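PDB 6LB7: calcium uptake protein 2, mitochondrial from Homo sapiens, which probably senses calcium through EF-hands and takes part in regulating calcium uptake into mitochondria. Local coordinates for residues Arg119-Leu124 / Thr156-Arg161. Numbering follows the deposited sequence.
Sequences REFFKL and TTLQMR. With CA (calcium ion), chain F.
Phe121 and Gln159 mark the closest approach of the two helical backbones, their CA atoms 8.4 Å apart, and the Phe121 side chain points into the space between them. The trans chi1 of Phe121 (-165°) swings the ring out from its helix toward the first turn of the other. There it meets two side chains, both obliquely: its CZ lies 4.4 Å from Leu158 CD1, and its CD2 is equally far, 4.4 Å, from Gln159 CG. The touch on Gln159 is therefore with the aliphatic part of the chain, and no hydrogen bond joins the segments. The amide of Gln159 folds back on its own helix start instead. Thr156 is the N-cap, its OG1 accepting from Gln159 N at 3.3 Å in a nearly straight bond (164°). Gln159 NE2 also donates to Thr156 OG1, which lies close to the amide plane, and to Ile154 O just upstream, bonds that restrain the rotation of the amide. Thr156 OG1 has a further partner in Glu86. One residue before Phe121, Glu120 turns its carboxylate to the calcium ion and binds it through both oxygens, OE1 and OE2 each 2.4 Å from the metal; Asp109, Asp111, Asn113 and the carbonyl of Met115 complete the protein ligands of this EF-hand loop. The contact thus joins the exiting helix 118-129 of a calcium-loaded EF-hand to the short helix 157-163, with Leu124 and Leu158 both packing on helix 84-94 and Leu158 also reaching Phe179 of helix 173-196.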
loop_
_atom_site.group_PDB
_atom_site.type_symbol
_atom_site.label_atom_id
_atom_site.label_comp_id
_atom_site.label_asym_id
_atom_site.label_seq_id
_atom_site.Cartn_x
_atom_site.Cartn_y
_atom_site.Cartn_z
ATOM N N ARG B 119 -15.970 7.143 -23.023
ATOM C CA ARG B 119 -15.520 8.464 -22.585
ATOM C C ARG B 119 -14.704 8.379 -21.304
ATOM O O ARG B 119 -13.738 9.130 -21.120
ATOM C CB ARG B 119 -16.730 9.383 -22.379
ATOM C CG ARG B 119 -16.515 10.493 -21.354
ATOM C CD ARG B 119 -17.814 11.273 -21.046
ATOM N NE ARG B 119 -18.900 10.386 -20.635
ATOM C CZ ARG B 119 -19.863 9.962 -21.447
ATOM N NH1 ARG B 119 -19.880 10.346 -22.712
ATOM N NH2 ARG B 119 -20.807 9.148 -20.999
ATOM N N GLU B 120 -15.076 7.469 -20.403
ATOM C CA GLU B 120 -14.308 7.285 -19.178
ATOM C C GLU B 120 -12.977 6.585 -19.448
ATOM O O GLU B 120 -11.965 6.904 -18.818
ATOM C CB GLU B 120 -15.131 6.486 -18.176
ATOM C CG GLU B 120 -16.342 7.279 -17.660
ATOM C CD GLU B 120 -17.255 6.423 -16.815
ATOM O OE1 GLU B 120 -17.506 5.262 -17.209
ATOM O OE2 GLU B 120 -17.719 6.913 -15.766
ATOM N N PHE B 121 -12.962 5.615 -20.362
ATOM C CA PHE B 121 -11.704 4.954 -20.705
ATOM C C PHE B 121 -10.752 5.937 -21.360
ATOM O O PHE B 121 -9.533 5.834 -21.196
ATOM C CB PHE B 121 -11.982 3.771 -21.629
ATOM C CG PHE B 121 -10.841 2.808 -21.766
ATOM C CD1 PHE B 121 -10.450 2.018 -20.694
ATOM C CD2 PHE B 121 -10.175 2.670 -22.982
ATOM C CE1 PHE B 121 -9.408 1.105 -20.825
ATOM C CE2 PHE B 121 -9.126 1.762 -23.122
ATOM C CZ PHE B 121 -8.748 0.976 -22.044
ATOM N N PHE B 122 -11.299 6.920 -22.079
ATOM C CA PHE B 122 -10.493 7.911 -22.771
ATOM C C PHE B 122 -9.717 8.798 -21.809
ATOM O O PHE B 122 -8.764 9.461 -22.221
ATOM C CB PHE B 122 -11.400 8.761 -23.679
ATOM C CG PHE B 122 -10.642 9.666 -24.599
ATOM C CD1 PHE B 122 -10.009 9.154 -25.722
ATOM C CD2 PHE B 122 -10.550 11.021 -24.341
ATOM C CE1 PHE B 122 -9.298 9.976 -26.581
ATOM C CE2 PHE B 122 -9.840 11.858 -25.194
ATOM C CZ PHE B 122 -9.213 11.334 -26.317
ATOM N N LYS B 123 -10.096 8.821 -20.536
ATOM C CA LYS B 123 -9.329 9.575 -19.556
ATOM C C LYS B 123 -7.874 9.114 -19.494
ATOM O O LYS B 123 -6.978 9.933 -19.249
ATOM C CB LYS B 123 -9.985 9.444 -18.181
ATOM C CG LYS B 123 -9.300 10.255 -17.079
ATOM C CD LYS B 123 -9.925 9.973 -15.713
ATOM C CE LYS B 123 -9.615 8.550 -15.239
ATOM N NZ LYS B 123 -10.558 8.058 -14.176
ATOM N N LEU B 124 -7.614 7.817 -19.697
ATOM C CA LEU B 124 -6.228 7.345 -19.664
ATOM C C LEU B 124 -5.402 8.012 -20.762
ATOM O O LEU B 124 -4.270 8.455 -20.521
ATOM C CB LEU B 124 -6.182 5.818 -19.798
ATOM C CG LEU B 124 -6.984 5.023 -18.747
ATOM C CD1 LEU B 124 -6.924 3.521 -18.994
ATOM C CD2 LEU B 124 -6.536 5.348 -17.322
ATOM N N THR B 156 -9.099 1.241 -31.568
ATOM C CA THR B 156 -8.154 0.198 -31.169
ATOM C C THR B 156 -8.887 -1.090 -30.805
ATOM O O THR B 156 -10.093 -1.098 -30.577
ATOM C CB THR B 156 -7.299 0.607 -29.955
ATOM O OG1 THR B 156 -8.153 0.726 -28.805
ATOM C CG2 THR B 156 -6.564 1.923 -30.212
ATOM N N THR B 157 -8.116 -2.179 -30.719
ATOM C CA THR B 157 -8.656 -3.484 -30.333
ATOM C C THR B 157 -9.414 -3.422 -29.010
ATOM O O THR B 157 -10.544 -3.914 -28.913
ATOM C CB THR B 157 -7.530 -4.513 -30.240
ATOM O OG1 THR B 157 -6.852 -4.598 -31.496
ATOM C CG2 THR B 157 -8.085 -5.886 -29.873
ATOM N N LEU B 158 -8.804 -2.835 -27.967
ATOM C CA LEU B 158 -9.489 -2.771 -26.671
ATOM C C LEU B 158 -10.756 -1.915 -26.743
ATOM O O LEU B 158 -11.792 -2.266 -26.166
ATOM C CB LEU B 158 -8.548 -2.234 -25.588
ATOM C CG LEU B 158 -7.432 -3.142 -25.064
ATOM C CD1 LEU B 158 -6.838 -2.563 -23.795
ATOM C CD2 LEU B 158 -7.926 -4.594 -24.829
ATOM N N GLN B 159 -10.696 -0.778 -27.423
ATOM C CA GLN B 159 -11.898 0.050 -27.496
ATOM C C GLN B 159 -13.017 -0.678 -28.241
ATOM O O GLN B 159 -14.188 -0.572 -27.867
ATOM C CB GLN B 159 -11.572 1.392 -28.144
ATOM C CG GLN B 159 -10.636 2.239 -27.319
ATOM C CD GLN B 159 -10.432 3.602 -27.916
ATOM O OE1 GLN B 159 -11.055 4.571 -27.491
ATOM N NE2 GLN B 159 -9.563 3.690 -28.917
ATOM N N MET B 160 -12.666 -1.452 -29.273
ATOM C CA MET B 160 -13.644 -2.306 -29.950
ATOM C C MET B 160 -14.230 -3.348 -29.007
ATOM O O MET B 160 -15.453 -3.507 -28.919
ATOM C CB MET B 160 -12.991 -3.022 -31.129
ATOM C CG MET B 160 -12.483 -2.123 -32.215
ATOM S SD MET B 160 -13.869 -1.592 -33.217
ATOM C CE MET B 160 -14.895 -3.060 -33.166
ATOM N N ARG B 161 -13.355 -4.106 -28.343
ATOM C CA ARG B 161 -13.800 -5.175 -27.457
ATOM C C ARG B 161 -14.688 -4.636 -26.340
ATOM O O ARG B 161 -15.699 -5.251 -25.984
ATOM C CB ARG B 161 -12.573 -5.888 -26.893
ATOM C CG ARG B 161 -12.772 -6.725 -25.685
ATOM C CD ARG B 161 -13.559 -7.944 -25.925
ATOM N NE ARG B 161 -13.007 -9.014 -25.385
ATOM C CZ ARG B 161 -13.515 -9.651 -24.511
ATOM N NH1 ARG B 161 -14.588 -9.325 -24.061
ATOM N NH2 ARG B 161 -12.942 -10.609 -24.073
HETATM CA CA CA F . -19.365 5.158 -15.759
HETATM O O HOH W 1 -20.685 6.281 -17.719
#